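Local coordinates for CheQ (Campylobacter jejuni subsp. jejuni, PDB 6A51), which regulates chemotaxis in Campylobacter jejuni as one of two regulators, with CheP, that control transcription of the core chemotaxis operon cheVAW, at residues A[144-149]-A[163-168]; A[132-137]-A[157-162]. All coordinates share one frame; numbering follows the deposited sequence.

Interaction 1. Residues A[144-149]-A[163-168]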
ATOM      1  N   ILE A 144      11.445   7.930   5.271  1.00 26.30           N
ATOM      2  CA  ILE A 144      12.136   7.090   6.239  1.00 33.71           C
ATOM      3  C   ILE A 144      13.591   7.027   5.815  1.00 33.70           C
ATOM      4  O   ILE A 144      13.892   6.741   4.655  1.00 32.56           O
ATOM      5  CB  ILE A 144      11.538   5.671   6.318  1.00 31.23           C
ATOM      6  CG1 ILE A 144      10.055   5.719   6.654  1.00 30.86           C
ATOM      7  CG2 ILE A 144      12.270   4.832   7.369  1.00 18.08           C
ATOM      8  CD1 ILE A 144       9.367   4.363   6.547  1.00 21.14           C
ATOM      9  N   GLU A 145      14.490   7.245   6.760  1.00 33.46           N
ATOM     10  CA  GLU A 145      15.872   7.460   6.389  1.00 39.97           C
ATOM     11  C   GLU A 145      16.734   7.099   7.581  1.00 39.38           C
ATOM     12  O   GLU A 145      16.320   7.273   8.726  1.00 37.74           O
ATOM     13  CB  GLU A 145      16.091   8.919   6.000  1.00 31.87           C
ATOM     14  CG  GLU A 145      17.033   9.188   4.891  1.00 43.43           C
ATOM     15  CD  GLU A 145      17.123  10.683   4.628  1.00 56.84           C
ATOM     16  OE1 GLU A 145      17.452  11.419   5.592  1.00 55.85           O
ATOM     17  OE2 GLU A 145      16.838  11.119   3.479  1.00 45.88           O
ATOM     18  N   LYS A 146      17.932   6.600   7.304  1.00 31.48           N
ATOM     19  CA  LYS A 146      18.945   6.513   8.338  1.00 26.95           C
ATOM     20  C   LYS A 146      19.175   7.898   8.921  1.00 31.90           C
ATOM     21  O   LYS A 146      19.409   8.861   8.189  1.00 42.54           O
ATOM     22  CB  LYS A 146      20.246   5.948   7.762  1.00 32.07           C
ATOM     23  CG  LYS A 146      20.150   4.510   7.264  1.00 33.18           C
ATOM     24  CD  LYS A 146      20.302   3.544   8.434  1.00 44.01           C
ATOM     25  CE  LYS A 146      20.252   2.088   7.988  1.00 40.92           C
ATOM     26  NZ  LYS A 146      20.251   1.136   9.140  1.00 61.74           N
ATOM     27  N   CYS A 147      19.078   7.998  10.247  1.00 35.57           N
ATOM     28  CA  CYS A 147      19.329   9.268  10.919  1.00 42.75           C
ATOM     29  C   CYS A 147      20.702   9.819  10.563  1.00 30.10           C
ATOM     30  O   CYS A 147      20.880  11.036  10.431  1.00 34.11           O
ATOM     31  CB  CYS A 147      19.187   9.075  12.431  1.00 40.33           C
ATOM     32  SG  CYS A 147      17.609   8.259  12.925  1.00 74.55           S
ATOM     33  N   HIS A 148      21.670   8.928  10.358  1.00 42.75           N
ATOM     34  CA  HIS A 148      23.037   9.340  10.069  1.00 41.55           C
ATOM     35  C   HIS A 148      23.130  10.108   8.754  1.00 48.00           C
ATOM     36  O   HIS A 148      24.019  10.951   8.603  1.00 40.92           O
ATOM     37  CB  HIS A 148      23.924   8.095  10.043  1.00 39.35           C
ATOM     38  CG  HIS A 148      25.392   8.375  10.036  1.00 55.20           C
ATOM     39  ND1 HIS A 148      26.033   9.023  11.068  1.00 68.48           N
ATOM     40  CD2 HIS A 148      26.354   8.058   9.136  1.00 65.10           C
ATOM     41  CE1 HIS A 148      27.322   9.117  10.793  1.00 62.87           C
ATOM     42  NE2 HIS A 148      27.543   8.541   9.625  1.00 52.81           N
ATOM     43  N   PHE A 149      22.193   9.870   7.822  1.00 48.40           N
ATOM     44  CA  PHE A 149      22.367  10.286   6.428  1.00 29.43           C
ATOM     45  C   PHE A 149      22.486  11.802   6.292  1.00 54.91           C
ATOM     46  O   PHE A 149      23.431  12.308   5.672  1.00 52.19           O
ATOM     47  CB  PHE A 149      21.216   9.760   5.570  1.00 32.76           C
ATOM     48  CG  PHE A 149      21.352  10.079   4.101  1.00 43.15           C
ATOM     49  CD1 PHE A 149      22.325   9.450   3.324  1.00 40.70           C
ATOM     50  CD2 PHE A 149      20.489  10.992   3.484  1.00 47.88           C
ATOM     51  CE1 PHE A 149      22.450   9.732   1.959  1.00 31.60           C
ATOM     52  CE2 PHE A 149      20.595  11.280   2.115  1.00 35.68           C
ATOM     53  CZ  PHE A 149      21.579  10.651   1.354  1.00 46.01           C
ATOM     54  N   GLU A 163      16.982   2.082  16.349  1.00 40.16           N
ATOM     55  CA  GLU A 163      18.367   2.429  16.654  1.00 37.96           C
ATOM     56  C   GLU A 163      18.969   3.350  15.595  1.00 40.03           C
ATOM     57  O   GLU A 163      19.708   4.277  15.925  1.00 35.82           O
ATOM     58  CB  GLU A 163      19.196   1.155  16.783  1.00 31.83           C
ATOM     59  CG  GLU A 163      20.290   1.247  17.813  1.00 65.44           C
ATOM     60  CD  GLU A 163      20.459  -0.047  18.607  1.00 91.04           C
ATOM     61  OE1 GLU A 163      20.368   0.015  19.864  1.00 67.56           O
ATOM     62  OE2 GLU A 163      20.676  -1.114  17.976  1.00 77.35           O
ATOM     63  N   SER A 164      18.600   3.144  14.327  1.00 41.87           N
ATOM     64  CA  SER A 164      19.212   3.844  13.207  1.00 37.47           C
ATOM     65  C   SER A 164      18.252   4.579  12.261  1.00 51.72           C
ATOM     66  O   SER A 164      18.739   5.304  11.385  1.00 36.31           O
ATOM     67  CB  SER A 164      20.012   2.843  12.367  1.00 35.95           C
ATOM     68  OG  SER A 164      19.123   1.837  11.890  1.00 46.63           O
ATOM     69  N   MET A 165      16.931   4.401  12.359  1.00 32.39           N
ATOM     70  CA  MET A 165      16.027   4.968  11.359  1.00 32.04           C
ATOM     71  C   MET A 165      15.223   6.127  11.930  1.00 34.58           C
ATOM     72  O   MET A 165      14.762   6.082  13.075  1.00 38.47           O
ATOM     73  CB  MET A 165      15.055   3.923  10.802  1.00 38.14           C
ATOM     74  CG  MET A 165      15.711   2.722  10.161  1.00 53.55           C
ATOM     75  SD  MET A 165      16.692   3.135   8.708  1.00 50.59           S
ATOM     76  CE  MET A 165      15.465   3.408   7.448  1.00 46.79           C
ATOM     77  N   CYS A 166      15.035   7.148  11.105  1.00 27.43           N
ATOM     78  CA  CYS A 166      14.283   8.345  11.430  1.00 26.34           C
ATOM     79  C   CYS A 166      13.158   8.528  10.422  1.00 33.72           C
ATOM     80  O   CYS A 166      13.190   7.981   9.311  1.00 28.11           O
ATOM     81  CB  CYS A 166      15.191   9.586  11.426  1.00 23.11           C
ATOM     82  SG  CYS A 166      16.172   9.743  12.926  1.00 64.75           S
ATOM     83  N   VAL A 167      12.173   9.339  10.802  1.00 27.00           N
ATOM     84  CA  VAL A 167      11.081   9.704   9.908  1.00 26.14           C
ATOM     85  C   VAL A 167      10.940  11.217   9.876  1.00 30.72           C
ATOM     86  O   VAL A 167      10.904  11.865  10.931  1.00 37.40           O
ATOM     87  CB  VAL A 167       9.754   9.052  10.331  1.00 23.75           C
ATOM     88  CG1 VAL A 167       8.591   9.598   9.481  1.00 21.80           C
ATOM     89  CG2 VAL A 167       9.863   7.578  10.197  1.00 18.59           C
ATOM     90  N   GLY A 168      10.843  11.773   8.668  1.00 28.58           N
ATOM     91  CA  GLY A 168      10.546  13.173   8.472  1.00 25.91           C
ATOM     92  C   GLY A 168       9.312  13.299   7.599  1.00 33.07           C
ATOM     93  O   GLY A 168       8.756  12.297   7.144  1.00 33.13           O
TER
HETATM   94  O   HOH W   1      21.685   6.300  11.237  1.00 35.21           O
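E145 and C166 form an antiparallel hydrogen-bonded pair, flanked by the non-hydrogen-bonded pairs I144–V167 and K146–M165, and the short strand axes run at 139° to each other. E145 N reaches C166 O at 3.0 Å, and C166 N returns a nearly linear bond to E145 O. Where strand 144-146 ends, C147 N still bonds S164 O at 2.9 Å; one water, accepting from H148 N and donating to S164 O, gives that carbonyl a second donor.

C147 SG and C166 SG are joined covalently at 2.1 Å. Each sulfur lies anti to its own carbonyl carbon, and the disulfide torsion of 102° is close to the relaxed value. The linked cysteines are not a bridge pair, since C166 pairs with E145, two residues before C147. I144 and V167 run alongside one another on the same buried face, I144 CG1 4.0 Å from V167 CG2, a pairing that suits beta-branched residues. The twice-bent chain of M165 swings its methyl back, so that CE meets I144 CG2 at 3.5 Å. K146, bent at chi2, lays its CD 3.6 Å from M165 SD and carries NZ on to S164 OG at 3.1 Å, keeping its charge at the surface.

This is an antiparallel strand pair crosslinked by a disulfide, C147 lying just beyond the end of strand 142-146 and C166 within strand 165-169 of the three-stranded C-terminal sheet.

Interaction 2. Residues A[132-137]-A[157-162]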
ATOM      1  N   ASP A 132      -0.613   6.121  12.258  1.00 29.37           N
ATOM      2  CA  ASP A 132      -1.097   6.187  13.636  1.00 32.37           C
ATOM      3  C   ASP A 132       0.049   6.017  14.627  1.00 34.63           C
ATOM      4  O   ASP A 132       0.151   6.756  15.614  1.00 40.96           O
ATOM      5  CB  ASP A 132      -2.163   5.116  13.871  1.00 27.87           C
ATOM      6  CG  ASP A 132      -3.441   5.351  13.063  1.00 37.89           C
ATOM      7  OD1 ASP A 132      -3.702   6.506  12.633  1.00 37.55           O
ATOM      8  OD2 ASP A 132      -4.188   4.364  12.860  1.00 39.64           O
ATOM      9  N   PHE A 133       0.921   5.039  14.372  1.00 28.15           N
ATOM     10  CA  PHE A 133       2.128   4.860  15.170  1.00 33.01           C
ATOM     11  C   PHE A 133       2.972   6.133  15.203  1.00 28.66           C
ATOM     12  O   PHE A 133       3.449   6.548  16.264  1.00 30.86           O
ATOM     13  CB  PHE A 133       2.913   3.679  14.599  1.00 27.22           C
ATOM     14  CG  PHE A 133       4.276   3.500  15.177  1.00 28.81           C
ATOM     15  CD1 PHE A 133       4.438   2.982  16.467  1.00 30.62           C
ATOM     16  CD2 PHE A 133       5.406   3.794  14.410  1.00 18.74           C
ATOM     17  CE1 PHE A 133       5.716   2.774  17.003  1.00 27.38           C
ATOM     18  CE2 PHE A 133       6.695   3.590  14.925  1.00 24.61           C
ATOM     19  CZ  PHE A 133       6.849   3.085  16.229  1.00 30.76           C
ATOM     20  N   LEU A 134       3.140   6.783  14.057  1.00 20.33           N
ATOM     21  CA  LEU A 134       3.905   8.020  13.998  1.00 24.27           C
ATOM     22  C   LEU A 134       3.170   9.211  14.601  1.00 31.83           C
ATOM     23  O   LEU A 134       3.796  10.255  14.811  1.00 28.13           O
ATOM     24  CB  LEU A 134       4.264   8.334  12.542  1.00 24.45           C
ATOM     25  CG  LEU A 134       5.158   7.308  11.855  1.00 28.60           C
ATOM     26  CD1 LEU A 134       5.351   7.699  10.415  1.00 21.02           C
ATOM     27  CD2 LEU A 134       6.500   7.220  12.595  1.00 24.44           C
ATOM     28  N   GLY A 135       1.867   9.099  14.860  1.00 26.64           N
ATOM     29  CA  GLY A 135       1.106  10.245  15.317  1.00 27.23           C
ATOM     30  C   GLY A 135       0.974  11.359  14.300  1.00 35.54           C
ATOM     31  O   GLY A 135       0.881  12.530  14.683  1.00 32.68           O
ATOM     32  N   LEU A 136       0.956  11.029  13.013  1.00 18.36           N
ATOM     33  CA  LEU A 136       0.837  12.014  11.952  1.00 37.42           C
ATOM     34  C   LEU A 136      -0.512  11.875  11.268  1.00 34.50           C
ATOM     35  O   LEU A 136      -1.228  10.881  11.437  1.00 32.47           O
ATOM     36  CB  LEU A 136       1.963  11.861  10.925  1.00 30.01           C
ATOM     37  CG  LEU A 136       3.368  11.916  11.516  1.00 32.88           C
ATOM     38  CD1 LEU A 136       4.376  11.733  10.416  1.00 26.22           C
ATOM     39  CD2 LEU A 136       3.614  13.222  12.258  1.00 26.39           C
ATOM     40  N   ASN A 137      -0.844  12.898  10.492  1.00 34.98           N
ATOM     41  CA  ASN A 137      -2.086  12.940   9.738  1.00 46.13           C
ATOM     42  C   ASN A 137      -1.881  12.324   8.360  1.00 39.79           C
ATOM     43  O   ASN A 137      -0.813  12.447   7.755  1.00 42.63           O
ATOM     44  CB  ASN A 137      -2.593  14.380   9.618  1.00 31.15           C
ATOM     45  CG  ASN A 137      -3.119  14.924  10.951  1.00 53.82           C
ATOM     46  OD1 ASN A 137      -3.753  14.202  11.733  1.00 44.24           O
ATOM     47  ND2 ASN A 137      -2.855  16.198  11.212  1.00 51.31           N
ATOM     48  N   LYS A 157      16.322  15.872  15.633  1.00 48.88           N
ATOM     49  CA  LYS A 157      15.038  16.439  16.041  1.00 53.06           C
ATOM     50  C   LYS A 157      13.824  15.760  15.399  1.00 51.90           C
ATOM     51  O   LYS A 157      12.689  16.157  15.694  1.00 56.11           O
ATOM     52  CB  LYS A 157      15.012  17.945  15.721  1.00 50.08           C
ATOM     53  CG  LYS A 157      16.178  18.778  16.295  1.00 52.53           C
ATOM     54  CD  LYS A 157      16.389  20.053  15.449  1.00 64.72           C
ATOM     55  CE  LYS A 157      16.924  21.239  16.254  1.00 71.64           C
ATOM     56  NZ  LYS A 157      18.317  21.058  16.761  1.00 73.80           N
ATOM     57  N   ARG A 158      14.029  14.771  14.519  1.00 47.40           N
ATOM     58  CA  ARG A 158      12.965  14.053  13.827  1.00 31.72           C
ATOM     59  C   ARG A 158      12.484  12.858  14.653  1.00 40.82           C
ATOM     60  O   ARG A 158      13.092  12.479  15.653  1.00 48.02           O
ATOM     61  CB  ARG A 158      13.454  13.569  12.474  1.00 29.06           C
ATOM     62  CG  ARG A 158      13.764  14.673  11.483  1.00 44.53           C
ATOM     63  CD  ARG A 158      14.442  14.128  10.217  1.00 40.41           C
ATOM     64  NE  ARG A 158      15.829  13.699  10.450  1.00 45.70           N
ATOM     65  CZ  ARG A 158      16.601  13.105   9.538  1.00 42.89           C
ATOM     66  NH1 ARG A 158      16.119  12.871   8.323  1.00 46.06           N
ATOM     67  NH2 ARG A 158      17.853  12.762   9.835  1.00 30.79           N
ATOM     68  N   ILE A 159      11.389  12.238  14.209  1.00 26.76           N
ATOM     69  CA  ILE A 159      10.873  11.061  14.902  1.00 23.31           C
ATOM     70  C   ILE A 159      11.827   9.902  14.669  1.00 27.83           C
ATOM     71  O   ILE A 159      12.095   9.516  13.525  1.00 40.01           O
ATOM     72  CB  ILE A 159       9.461  10.695  14.424  1.00 28.25           C
ATOM     73  CG1 ILE A 159       8.475  11.827  14.671  1.00 26.31           C
ATOM     74  CG2 ILE A 159       8.965   9.466  15.166  1.00 27.38           C
ATOM     75  CD1 ILE A 159       7.212  11.696  13.844  1.00 25.32           C
ATOM     76  N   LYS A 160      12.325   9.320  15.747  1.00 24.26           N
ATOM     77  CA  LYS A 160      13.283   8.227  15.654  1.00 25.56           C
ATOM     78  C   LYS A 160      12.601   6.943  16.124  1.00 23.57           C
ATOM     79  O   LYS A 160      12.133   6.866  17.266  1.00 29.92           O
ATOM     80  CB  LYS A 160      14.544   8.546  16.468  1.00 16.73           C
ATOM     81  CG  LYS A 160      15.619   7.477  16.320  1.00 28.20           C
ATOM     82  CD  LYS A 160      17.024   7.923  16.731  1.00 29.24           C
ATOM     83  CE  LYS A 160      18.012   6.763  16.546  1.00 37.96           C
ATOM     84  NZ  LYS A 160      19.373   6.957  17.151  1.00 40.79           N
ATOM     85  N   ILE A 161      12.522   5.948  15.239  1.00 21.39           N
ATOM     86  CA  ILE A 161      11.715   4.755  15.476  1.00 25.11           C
ATOM     87  C   ILE A 161      12.545   3.497  15.617  1.00 23.23           C
ATOM     88  O   ILE A 161      11.980   2.425  15.868  1.00 36.13           O
ATOM     89  CB  ILE A 161      10.677   4.568  14.362  1.00 35.42           C
ATOM     90  CG1 ILE A 161      11.397   4.364  13.026  1.00 25.26           C
ATOM     91  CG2 ILE A 161       9.732   5.765  14.316  1.00 21.91           C
ATOM     92  CD1 ILE A 161      10.429   4.268  11.857  1.00 25.16           C
ATOM     93  N   THR A 162      13.862   3.595  15.480  1.00 26.16           N
ATOM     94  CA  THR A 162      14.781   2.465  15.415  1.00 24.58           C
ATOM     95  C   THR A 162      16.130   2.986  15.868  1.00 32.65           C
ATOM     96  O   THR A 162      16.379   4.193  15.825  1.00 28.56           O
ATOM     97  CB  THR A 162      14.835   1.900  13.990  1.00 26.93           C
ATOM     98  OG1 THR A 162      13.777   0.951  13.826  1.00 34.30           O
ATOM     99  CG2 THR A 162      16.181   1.280  13.632  1.00 39.81           C
TER
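The C-terminal end of helix 127-134 packs here against the edge strand 159-160 of the small antiparallel sheet and the residue just after it. G135 ends the helix in a Schellman motif: its phi is positive (66°), which glycine adopts without strain, and its N bonds back to D132 O at 3.0 Å. This turn lets L136 leave the helix with its CB directed toward the strand, while F133 and L134 reach over from the last helical turn.

The side chains that meet are all apolar. I161, just past the strand end, shares its CG2 between two partners, lying 3.8 Å from F133 CE2 and 3.9 Å from L134 CD2. With its CG1 set between backbone N and carbonyl carbon (chi1 62°), I161 holds CG2 anti to the carbonyl carbon, and from there the methyl reaches both helix residues. It comes at the F133 ring obliquely. Two residues earlier, within the strand, I159 offers CG2 to L134 CD2 at 4.2 Å, and its extended CG1 branch takes CD1 to L136 CD2, also at 4.2 Å, and to L134 O at 3.8 Å. Both isoleucines direct CB toward the helix end.

V167 of the central strand touches both L134 and I161, while I110 and L113 of helix 109-113 also touch I161. L134 is the buried residue of the group, whereas F133 is exposed. Across this interface the side chains interact through van der Waals and hydrophobic contact; leucine and isoleucine methyls fit such a joint because they fill space without needing polar partners. Such contacts depend little on exact direction, so helix and strand are probably held by burial of apolar surface and not by a fixed bonding geometry.

In the fold
Both contacts belong to the C-terminal sheet, where the central strand 165-169 lies between 142-146 and 159-160. Interaction 1 joins the central strand to one outer strand and is partly buried, with backbone bonds and a covalent crosslink; interaction 2 sets helix 127-134 against the other outer strand at the surface and relies on apolar side chains. The centres of interactions 1 and 2 lie about 11 Å apart. A probable hydrogen bond from V167 N to I159 O connects them, and a long, weak ion pair links E145 with R158. In sequence the segments run 132-137, 144-149, 157-162, 163-168, so the two contacts interlace.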